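Local structure of 3-oxosteroid 1-dehydrogenase (Sterolibacterium denitrificans, 7P18) at residues V10-S15 against L31-V36; M317-W322 against G497-L502. The protein probably catalyses the FAD-dependent 1,2-dehydrogenation of 3-oxosteroids to 3-oxo-Delta(1)-steroids, passing the electrons to an acceptor. All blocks are in the same frame, centred on the assembly; numbering follows the deposited sequence.

Interaction 1: V10-S15 against L31-V36. With FAD (flavin-adenine dinucleotide), chain C.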
ATOM      1  N   VAL A  10      10.967 -19.449  16.965  1.00 28.88           N
ATOM      2  CA  VAL A  10       9.984 -18.755  16.080  1.00 30.85           C
ATOM      3  C   VAL A  10      10.433 -18.895  14.613  1.00 25.65           C
ATOM      4  O   VAL A  10      11.585 -18.542  14.303  1.00 30.73           O
ATOM      5  CB  VAL A  10       9.849 -17.281  16.505  1.00 32.55           C
ATOM      6  CG1 VAL A  10       8.931 -16.523  15.569  1.00 32.56           C
ATOM      7  CG2 VAL A  10       9.354 -17.156  17.944  1.00 34.01           C
ATOM      8  N   ILE A  11       9.539 -19.375  13.754  1.00 25.23           N
ATOM      9  CA  ILE A  11       9.755 -19.274  12.296  1.00 29.04           C
ATOM     10  C   ILE A  11       8.744 -18.279  11.716  1.00 26.08           C
ATOM     11  O   ILE A  11       7.538 -18.471  11.891  1.00 27.74           O
ATOM     12  CB  ILE A  11       9.695 -20.650  11.622  1.00 27.54           C
ATOM     13  CG1 ILE A  11      10.624 -21.649  12.308  1.00 31.00           C
ATOM     14  CG2 ILE A  11      10.042 -20.476  10.151  1.00 30.92           C
ATOM     15  CD1 ILE A  11      10.408 -23.056  11.859  1.00 34.01           C
ATOM     16  N   VAL A  12       9.254 -17.261  11.024  1.00 25.30           N
ATOM     17  CA  VAL A  12       8.437 -16.202  10.359  1.00 26.45           C
ATOM     18  C   VAL A  12       8.407 -16.506   8.868  1.00 26.06           C
ATOM     19  O   VAL A  12       9.488 -16.583   8.264  1.00 27.66           O
ATOM     20  CB  VAL A  12       9.025 -14.818  10.635  1.00 28.42           C
ATOM     21  CG1 VAL A  12       8.258 -13.732   9.926  1.00 29.20           C
ATOM     22  CG2 VAL A  12       9.103 -14.533  12.144  1.00 30.21           C
ATOM     23  N   VAL A  13       7.225 -16.688   8.318  1.00 25.96           N
ATOM     24  CA  VAL A  13       7.020 -16.915   6.857  1.00 26.62           C
ATOM     25  C   VAL A  13       6.717 -15.591   6.165  1.00 25.69           C
ATOM     26  O   VAL A  13       5.666 -14.978   6.444  1.00 24.42           O
ATOM     27  CB  VAL A  13       5.925 -17.950   6.629  1.00 26.82           C
ATOM     28  CG1 VAL A  13       5.741 -18.227   5.141  1.00 28.55           C
ATOM     29  CG2 VAL A  13       6.223 -19.217   7.412  1.00 28.15           C
ATOM     30  N   GLY A  14       7.622 -15.189   5.262  1.00 25.55           N
ATOM     31  CA  GLY A  14       7.526 -13.951   4.488  1.00 25.29           C
ATOM     32  C   GLY A  14       8.565 -12.971   4.973  1.00 23.88           C
ATOM     33  O   GLY A  14       8.962 -13.071   6.119  1.00 26.38           O
ATOM     34  N   SER A  15       9.008 -12.034   4.136  1.00 22.69           N
ATOM     35  CA  SER A  15       9.917 -10.940   4.538  1.00 22.31           C
ATOM     36  C   SER A  15       9.328  -9.585   4.167  1.00 23.22           C
ATOM     37  O   SER A  15      10.109  -8.684   3.899  1.00 22.82           O
ATOM     38  CB  SER A  15      11.334 -11.106   4.002  1.00 22.55           C
ATOM     39  OG  SER A  15      11.323 -11.041   2.589  1.00 25.72           O
ATOM     40  N   LEU A  31      14.067 -14.777  21.927  1.00 35.33           N
ATOM     41  CA  LEU A  31      13.690 -15.974  21.141  1.00 36.88           C
ATOM     42  C   LEU A  31      14.635 -16.108  19.947  1.00 35.05           C
ATOM     43  O   LEU A  31      14.983 -15.062  19.330  1.00 31.73           O
ATOM     44  CB  LEU A  31      12.242 -15.854  20.632  1.00 40.21           C
ATOM     45  CG  LEU A  31      11.185 -15.664  21.719  1.00 42.09           C
ATOM     46  CD1 LEU A  31       9.933 -14.986  21.168  1.00 39.31           C
ATOM     47  CD2 LEU A  31      10.847 -17.000  22.363  1.00 40.79           C
ATOM     48  N   SER A  32      14.947 -17.356  19.595  1.00 31.94           N
ATOM     49  CA  SER A  32      15.661 -17.728  18.350  1.00 33.89           C
ATOM     50  C   SER A  32      14.658 -17.642  17.188  1.00 30.83           C
ATOM     51  O   SER A  32      13.543 -18.201  17.296  1.00 34.71           O
ATOM     52  CB  SER A  32      16.337 -19.097  18.456  1.00 29.17           C
ATOM     53  OG  SER A  32      15.406 -20.167  18.465  1.00 33.86           O
ATOM     54  N   VAL A  33      15.054 -16.943  16.130  1.00 29.06           N
ATOM     55  CA  VAL A  33      14.169 -16.637  14.971  1.00 31.50           C
ATOM     56  C   VAL A  33      14.821 -17.108  13.667  1.00 29.35           C
ATOM     57  O   VAL A  33      16.029 -16.874  13.492  1.00 28.42           O
ATOM     58  CB  VAL A  33      13.821 -15.142  14.931  1.00 34.99           C
ATOM     59  CG1 VAL A  33      12.840 -14.826  13.821  1.00 34.03           C
ATOM     60  CG2 VAL A  33      13.236 -14.685  16.264  1.00 35.87           C
ATOM     61  N   LEU A  34      14.009 -17.685  12.781  1.00 29.24           N
ATOM     62  CA  LEU A  34      14.332 -17.817  11.336  1.00 33.74           C
ATOM     63  C   LEU A  34      13.252 -17.116  10.506  1.00 29.68           C
ATOM     64  O   LEU A  34      12.050 -17.329  10.785  1.00 29.49           O
ATOM     65  CB  LEU A  34      14.384 -19.300  10.983  1.00 31.52           C
ATOM     66  CG  LEU A  34      14.507 -19.620   9.493  1.00 31.88           C
ATOM     67  CD1 LEU A  34      15.827 -19.166   8.941  1.00 29.77           C
ATOM     68  CD2 LEU A  34      14.279 -21.105   9.222  1.00 31.49           C
ATOM     69  N   VAL A  35      13.672 -16.357   9.495  1.00 27.18           N
ATOM     70  CA  VAL A  35      12.756 -15.806   8.449  1.00 26.24           C
ATOM     71  C   VAL A  35      12.954 -16.592   7.146  1.00 26.82           C
ATOM     72  O   VAL A  35      14.116 -16.739   6.740  1.00 30.47           O
ATOM     73  CB  VAL A  35      12.985 -14.310   8.241  1.00 26.79           C
ATOM     74  CG1 VAL A  35      11.975 -13.736   7.238  1.00 26.18           C
ATOM     75  CG2 VAL A  35      12.920 -13.571   9.576  1.00 27.86           C
ATOM     76  N   VAL A  36      11.880 -17.080   6.538  1.00 23.29           N
ATOM     77  CA  VAL A  36      11.923 -17.725   5.187  1.00 27.67           C
ATOM     78  C   VAL A  36      11.160 -16.851   4.173  1.00 28.80           C
ATOM     79  O   VAL A  36       9.998 -16.461   4.478  1.00 28.34           O
ATOM     80  CB  VAL A  36      11.403 -19.174   5.213  1.00 26.22           C
ATOM     81  CG1 VAL A  36      12.263 -20.058   6.119  1.00 27.73           C
ATOM     82  CG2 VAL A  36       9.943 -19.296   5.568  1.00 30.78           C
TER
HETATM   83  PA  FAD C 601       4.334  -8.202   1.591  1.00 22.25           P
HETATM   84  O1A FAD C 601       4.945  -6.892   1.937  1.00 20.93           O
HETATM   85  O2A FAD C 601       4.020  -8.335   0.125  1.00 21.24           O
HETATM   86  O5B FAD C 601       5.343  -9.330   2.058  1.00 22.27           O
HETATM   87  C5B FAD C 601       4.976 -10.721   1.861  1.00 21.40           C
HETATM   88  C4B FAD C 601       6.221 -11.490   1.540  1.00 20.82           C
HETATM   89  O4B FAD C 601       5.944 -12.910   1.678  1.00 24.47           O
HETATM   90  C3B FAD C 601       6.780 -11.295   0.115  1.00 22.05           C
HETATM   91  O3B FAD C 601       8.170 -10.988   0.145  1.00 22.28           O
HETATM   92  C2B FAD C 601       6.485 -12.633  -0.569  1.00 24.19           C
HETATM   93  O2B FAD C 601       7.352 -12.901  -1.663  1.00 23.55           O
HETATM   94  C1B FAD C 601       6.538 -13.603   0.611  1.00 23.41           C
HETATM   95  N9A FAD C 601       5.841 -14.872   0.395  1.00 24.23           N
HETATM   96  C8A FAD C 601       4.712 -15.122  -0.332  1.00 22.74           C
HETATM   97  N7A FAD C 601       4.420 -16.418  -0.394  1.00 24.82           N
HETATM   98  C5A FAD C 601       5.395 -17.032   0.380  1.00 22.91           C
HETATM   99  C6A FAD C 601       5.637 -18.381   0.720  1.00 22.67           C
HETATM  100  N6A FAD C 601       4.925 -19.415   0.257  1.00 22.78           N
HETATM  101  N1A FAD C 601       6.701 -18.638   1.511  1.00 22.24           N
HETATM  102  C2A FAD C 601       7.442 -17.612   1.938  1.00 23.26           C
HETATM  103  N3A FAD C 601       7.358 -16.315   1.626  1.00 23.85           N
HETATM  104  C4A FAD C 601       6.278 -16.091   0.856  1.00 24.95           C
HETATM  105  N1  FAD C 601       0.246   0.414   2.550  1.00 21.16           N
HETATM  106  C2  FAD C 601       0.416   1.250   3.600  1.00 23.27           C
HETATM  107  O2  FAD C 601      -0.126   1.016   4.695  1.00 21.63           O
HETATM  108  N3  FAD C 601       1.192   2.335   3.514  1.00 21.91           N
HETATM  109  C4  FAD C 601       1.638   2.828   2.305  1.00 24.80           C
HETATM  110  O4  FAD C 601       2.432   3.763   2.313  1.00 23.17           O
HETATM  111  C4X FAD C 601       1.461   2.008   1.158  1.00 24.67           C
HETATM  112  N5  FAD C 601       1.908   2.425  -0.015  1.00 24.67           N
HETATM  113  C5X FAD C 601       1.785   1.568  -1.084  1.00 22.08           C
HETATM  114  C6  FAD C 601       2.340   1.945  -2.329  1.00 25.62           C
HETATM  115  C7  FAD C 601       2.369   1.070  -3.406  1.00 25.05           C
HETATM  116  C7M FAD C 601       2.996   1.483  -4.722  1.00 24.43           C
HETATM  117  C8  FAD C 601       1.884  -0.239  -3.233  1.00 23.71           C
HETATM  118  C8M FAD C 601       1.928  -1.228  -4.384  1.00 27.91           C
HETATM  119  C9  FAD C 601       1.265  -0.591  -2.050  1.00 22.55           C
HETATM  120  C9A FAD C 601       1.247   0.270  -0.936  1.00 23.19           C
HETATM  121  N10 FAD C 601       0.644  -0.068   0.285  1.00 22.20           N
HETATM  122  C10 FAD C 601       0.756   0.775   1.384  1.00 23.65           C
HETATM  123  C1' FAD C 601       0.120  -1.419   0.513  1.00 20.37           C
HETATM  124  C2' FAD C 601       1.194  -2.281   1.213  1.00 20.47           C
HETATM  125  O2' FAD C 601       2.437  -2.284   0.513  1.00 19.97           O
HETATM  126  C3' FAD C 601       0.740  -3.733   1.441  1.00 19.24           C
HETATM  127  O3' FAD C 601      -0.636  -3.804   1.821  1.00 20.05           O
HETATM  128  C4' FAD C 601       1.633  -4.422   2.452  1.00 20.17           C
HETATM  129  O4' FAD C 601       2.977  -4.281   2.014  1.00 21.86           O
HETATM  130  C5' FAD C 601       1.307  -5.884   2.670  1.00 20.20           C
HETATM  131  O5' FAD C 601       2.314  -6.388   3.568  1.00 20.79           O
HETATM  132  P   FAD C 601       2.443  -7.951   3.827  1.00 21.66           P
HETATM  133  O1P FAD C 601       3.579  -8.031   4.754  1.00 21.93           O
HETATM  134  O2P FAD C 601       1.159  -8.593   4.101  1.00 20.91           O
HETATM  135  O3P FAD C 601       2.957  -8.518   2.380  1.00 22.35           O
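Val10 pairs with Val33, the first bridge between parallel strands 10-13 and 33-36, which flank helix 17-28 in a Rossmann beta-alpha-beta unit. Five backbone hydrogen bonds join them, from Val10 N to Ser32 O through to Gly14 N to Val36 O, the latter 2.8 Å long and continuing the pattern into the turn past strand 10-13. Their axes diverge by only 19°. Val12, Val33 and Val35 pack on Ala19, Ala23 and Ala26 of helix 17-28; Val10, on the same face, meets Leu31 CD1 with its CG2. Ile11 and Leu34 turn to the other face, toward strand 256-262. Val35 can be followed outward: CB lies 4.2 Å from Val12 O, CG2 meets Val12 CB at the same distance, and CG1, anti to the backbone N (chi1 -176°), runs forward to within 3.3 Å of Gly14 O. On the opposite face, Val13 CG1 touches the adenine at FAD C2A (3.7 Å), and its CG2 rests against Val36 CG2. Gly14 CA approaches the ribose atom FAD O4B at 3.4 Å; a CB there would collide with the sugar. Ser15 OG is hydrogen-bonded to Glu37 OE1, of an FAD-binding residue, and to Gly43 N. The contact is thus apolar in its side chains and polar in its backbone: the bonds fix the register along both strands, while buried Gly14 O finds no hydrogen-bonding partner.

Interaction 2: M317-W322 against G497-L502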
ATOM      1  N   MET A 317     -12.937 -12.021   2.591  1.00 23.47           N
ATOM      2  CA  MET A 317     -12.158 -12.560   1.435  1.00 23.32           C
ATOM      3  C   MET A 317     -12.636 -11.915   0.121  1.00 21.00           C
ATOM      4  O   MET A 317     -11.901 -12.014  -0.869  1.00 21.21           O
ATOM      5  CB  MET A 317     -12.268 -14.074   1.393  1.00 25.04           C
ATOM      6  CG  MET A 317     -11.541 -14.739   2.548  1.00 22.97           C
ATOM      7  SD  MET A 317      -9.803 -14.632   2.462  1.00 24.49           S
ATOM      8  CE  MET A 317      -9.445 -15.902   1.232  1.00 26.48           C
ATOM      9  N   ASP A 318     -13.794 -11.287   0.135  1.00 20.88           N
ATOM     10  CA  ASP A 318     -14.368 -10.624  -1.066  1.00 25.41           C
ATOM     11  C   ASP A 318     -13.789  -9.206  -1.243  1.00 24.20           C
ATOM     12  O   ASP A 318     -14.101  -8.589  -2.280  1.00 24.50           O
ATOM     13  CB  ASP A 318     -15.898 -10.681  -1.036  1.00 23.65           C
ATOM     14  CG  ASP A 318     -16.554 -10.042   0.175  1.00 26.46           C
ATOM     15  OD1 ASP A 318     -15.965 -10.044   1.241  1.00 24.95           O
ATOM     16  OD2 ASP A 318     -17.620  -9.505   0.016  1.00 29.28           O
ATOM     17  N   TRP A 319     -12.930  -8.728  -0.322  1.00 21.53           N
ATOM     18  CA  TRP A 319     -12.370  -7.353  -0.387  1.00 21.20           C
ATOM     19  C   TRP A 319     -10.887  -7.374  -0.773  1.00 21.22           C
ATOM     20  O   TRP A 319     -10.113  -8.230  -0.291  1.00 21.37           O
ATOM     21  CB  TRP A 319     -12.586  -6.616   0.950  1.00 21.83           C
ATOM     22  CG  TRP A 319     -13.941  -5.986   1.005  1.00 20.02           C
ATOM     23  CD1 TRP A 319     -15.122  -6.631   1.151  1.00 21.61           C
ATOM     24  CD2 TRP A 319     -14.278  -4.623   0.736  1.00 20.51           C
ATOM     25  NE1 TRP A 319     -16.165  -5.769   1.070  1.00 22.26           N
ATOM     26  CE2 TRP A 319     -15.680  -4.520   0.830  1.00 20.12           C
ATOM     27  CE3 TRP A 319     -13.536  -3.461   0.508  1.00 21.10           C
ATOM     28  CZ2 TRP A 319     -16.365  -3.324   0.657  1.00 20.86           C
ATOM     29  CZ3 TRP A 319     -14.213  -2.271   0.356  1.00 21.47           C
ATOM     30  CH2 TRP A 319     -15.597  -2.201   0.428  1.00 21.24           C
ATOM     31  N   ALA A 320     -10.475  -6.404  -1.586  1.00 22.80           N
ATOM     32  CA  ALA A 320      -9.056  -6.137  -1.862  1.00 21.66           C
ATOM     33  C   ALA A 320      -8.776  -4.685  -1.466  1.00 19.51           C
ATOM     34  O   ALA A 320      -9.733  -3.864  -1.361  1.00 20.39           O
ATOM     35  CB  ALA A 320      -8.695  -6.409  -3.312  1.00 21.84           C
ATOM     36  N   TRP A 321      -7.508  -4.385  -1.310  1.00 19.79           N
ATOM     37  CA  TRP A 321      -7.048  -2.999  -1.131  1.00 20.13           C
ATOM     38  C   TRP A 321      -7.043  -2.354  -2.530  1.00 20.37           C
ATOM     39  O   TRP A 321      -5.975  -2.276  -3.144  1.00 20.66           O
ATOM     40  CB  TRP A 321      -5.693  -2.956  -0.446  1.00 22.01           C
ATOM     41  CG  TRP A 321      -5.579  -3.571   0.926  1.00 20.10           C
ATOM     42  CD1 TRP A 321      -4.863  -4.676   1.262  1.00 20.93           C
ATOM     43  CD2 TRP A 321      -5.987  -2.989   2.179  1.00 19.09           C
ATOM     44  NE1 TRP A 321      -4.839  -4.854   2.628  1.00 19.59           N
ATOM     45  CE2 TRP A 321      -5.566  -3.857   3.207  1.00 19.19           C
ATOM     46  CE3 TRP A 321      -6.740  -1.879   2.519  1.00 20.69           C
ATOM     47  CZ2 TRP A 321      -5.787  -3.575   4.554  1.00 19.04           C
ATOM     48  CZ3 TRP A 321      -6.981  -1.599   3.843  1.00 21.09           C
ATOM     49  CH2 TRP A 321      -6.509  -2.445   4.847  1.00 19.52           C
ATOM     50  N   TRP A 322      -8.209  -1.958  -3.019  1.00 22.03           N
ATOM     51  CA  TRP A 322      -8.350  -1.469  -4.425  1.00 21.75           C
ATOM     52  C   TRP A 322      -7.453  -0.240  -4.628  1.00 24.48           C
ATOM     53  O   TRP A 322      -7.248   0.584  -3.678  1.00 21.19           O
ATOM     54  CB  TRP A 322      -9.793  -1.140  -4.810  1.00 20.81           C
ATOM     55  CG  TRP A 322     -10.797  -2.191  -4.476  1.00 21.10           C
ATOM     56  CD1 TRP A 322     -11.825  -2.088  -3.593  1.00 21.28           C
ATOM     57  CD2 TRP A 322     -10.893  -3.509  -5.071  1.00 20.59           C
ATOM     58  NE1 TRP A 322     -12.543  -3.260  -3.587  1.00 21.32           N
ATOM     59  CE2 TRP A 322     -11.965  -4.158  -4.437  1.00 20.59           C
ATOM     60  CE3 TRP A 322     -10.150  -4.210  -6.021  1.00 22.23           C
ATOM     61  CZ2 TRP A 322     -12.354  -5.458  -4.776  1.00 23.66           C
ATOM     62  CZ3 TRP A 322     -10.490  -5.523  -6.305  1.00 21.18           C
ATOM     63  CH2 TRP A 322     -11.600  -6.125  -5.708  1.00 21.58           C
ATOM     64  N   GLY A 497      -2.831  -5.429  -2.969  1.00 19.87           N
ATOM     65  CA  GLY A 497      -2.949  -6.648  -2.139  1.00 19.46           C
ATOM     66  C   GLY A 497      -4.403  -6.966  -1.870  1.00 19.65           C
ATOM     67  O   GLY A 497      -5.237  -6.082  -2.009  1.00 21.12           O
ATOM     68  N   THR A 498      -4.698  -8.208  -1.456  1.00 19.50           N
ATOM     69  CA  THR A 498      -6.008  -8.584  -0.920  1.00 19.33           C
ATOM     70  C   THR A 498      -6.114  -8.121   0.548  1.00 17.76           C
ATOM     71  O   THR A 498      -5.078  -7.928   1.221  1.00 21.55           O
ATOM     72  CB  THR A 498      -6.230 -10.084  -1.159  1.00 20.47           C
ATOM     73  OG1 THR A 498      -5.027 -10.712  -0.712  1.00 18.73           O
ATOM     74  CG2 THR A 498      -6.471 -10.340  -2.631  1.00 20.59           C
ATOM     75  N   LYS A 499      -7.330  -7.928   1.014  1.00 20.52           N
ATOM     76  CA  LYS A 499      -7.670  -7.298   2.317  1.00 20.52           C
ATOM     77  C   LYS A 499      -8.187  -8.330   3.325  1.00 22.32           C
ATOM     78  O   LYS A 499      -8.098  -8.084   4.554  1.00 25.41           O
ATOM     79  CB  LYS A 499      -8.757  -6.250   2.062  1.00 21.30           C
ATOM     80  CG  LYS A 499      -9.000  -5.223   3.155  1.00 21.45           C
ATOM     81  CD  LYS A 499     -10.202  -4.321   2.877  1.00 20.75           C
ATOM     82  CE  LYS A 499     -10.114  -2.940   3.501  1.00 21.67           C
ATOM     83  NZ  LYS A 499      -9.814  -2.983   4.961  1.00 22.12           N
ATOM     84  N   GLY A 500      -8.758  -9.427   2.847  1.00 22.15           N
ATOM     85  CA  GLY A 500      -9.308 -10.501   3.680  1.00 22.94           C
ATOM     86  C   GLY A 500      -8.255 -11.540   3.920  1.00 24.50           C
ATOM     87  O   GLY A 500      -7.234 -11.477   3.291  1.00 28.63           O
ATOM     88  N   GLY A 501      -8.505 -12.479   4.826  1.00 22.22           N
ATOM     89  CA  GLY A 501      -7.529 -13.519   5.135  1.00 22.97           C
ATOM     90  C   GLY A 501      -7.897 -14.248   6.396  1.00 21.44           C
ATOM     91  O   GLY A 501      -9.071 -14.205   6.802  1.00 24.61           O
ATOM     92  N   LEU A 502      -6.908 -14.882   6.984  1.00 23.12           N
ATOM     93  CA  LEU A 502      -7.099 -15.701   8.198  1.00 23.83           C
ATOM     94  C   LEU A 502      -7.597 -14.802   9.331  1.00 21.71           C
ATOM     95  O   LEU A 502      -7.039 -13.727   9.548  1.00 21.35           O
ATOM     96  CB  LEU A 502      -5.776 -16.368   8.555  1.00 23.94           C
ATOM     97  CG  LEU A 502      -5.163 -17.267   7.485  1.00 25.10           C
ATOM     98  CD1 LEU A 502      -3.928 -17.940   8.018  1.00 23.85           C
ATOM     99  CD2 LEU A 502      -6.162 -18.295   6.992  1.00 24.63           C
TER
HETATM  100  O   HOH W   1      -9.409 -10.700   0.248  1.00 24.23           O
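Within the branched antiparallel sheet, strand 320-326 meets strand 486-502 where the latter turns a corner at Gly497. Ala320 and Thr498 form a non-hydrogen-bonded antiparallel pair with CA atoms 4.0 Å apart, and a backbone bond lies on each side of it: Trp321 N to Gly497 O (2.9 Å) and Lys499 N to Trp319 O (3.1 Å), the second donor tilted 35° from the carbonyl plane. A water extends the link, donating to Met317 O and Trp319 O and accepting from Gly500 N.

The Lys499 side chain lies between two tryptophans. With CG anti to the backbone N (chi1 -164°) and the chain extended as far as CE, its CG stands over the six-membered ring of Trp321, 3.7 Å from the centroid and 11° off the normal, a CH-pi contact. CE follows over the same face toward CZ3, and the bend at chi4 brings NZ to 3.3 Å from CZ3. CD meets Trp319 CB, the two side chains lying side by side. NZ is held beyond the segments by the carbonyls of Gly533 and Ala535. An alanine in place of Trp321 would probably leave CG and CE of Lys499 without the face they lie on and Tyr536, of the steroid pocket, without its ring partner. At the far end Met317 SD sits 3.5 Å from Gly501 N. Trp321 itself centres an inverse gamma turn, and its NE1 bonds weakly to Asn526 OD1. The contact is a short antiparallel strand pairing, reinforced by a CH-pi contact between a lysine methylene and an indole face, in the part of this sheet that lies beside the FAD.

In the fold
Interaction 1 and interaction 2 serve different parts of one FAD site: their centres lie 24 Å apart, their nearest atoms about 10 Å, and they do not touch. The 10-15/31-36 pair belongs to the parallel sheet and holds the adenine and ribose end of the cofactor, whereas the 317-322/497-502 pair belongs to the antiparallel sheet, with the Trp321 side chain about 4 Å from FAD and about 8 Å from the bound androstadienedione. Both segments of interaction 1 precede those of interaction 2 in the chain. The FAD runs from its adenine at the Rossmann strands to its flavin end, where Tyr536 joins Trp321 to the steroid pocket.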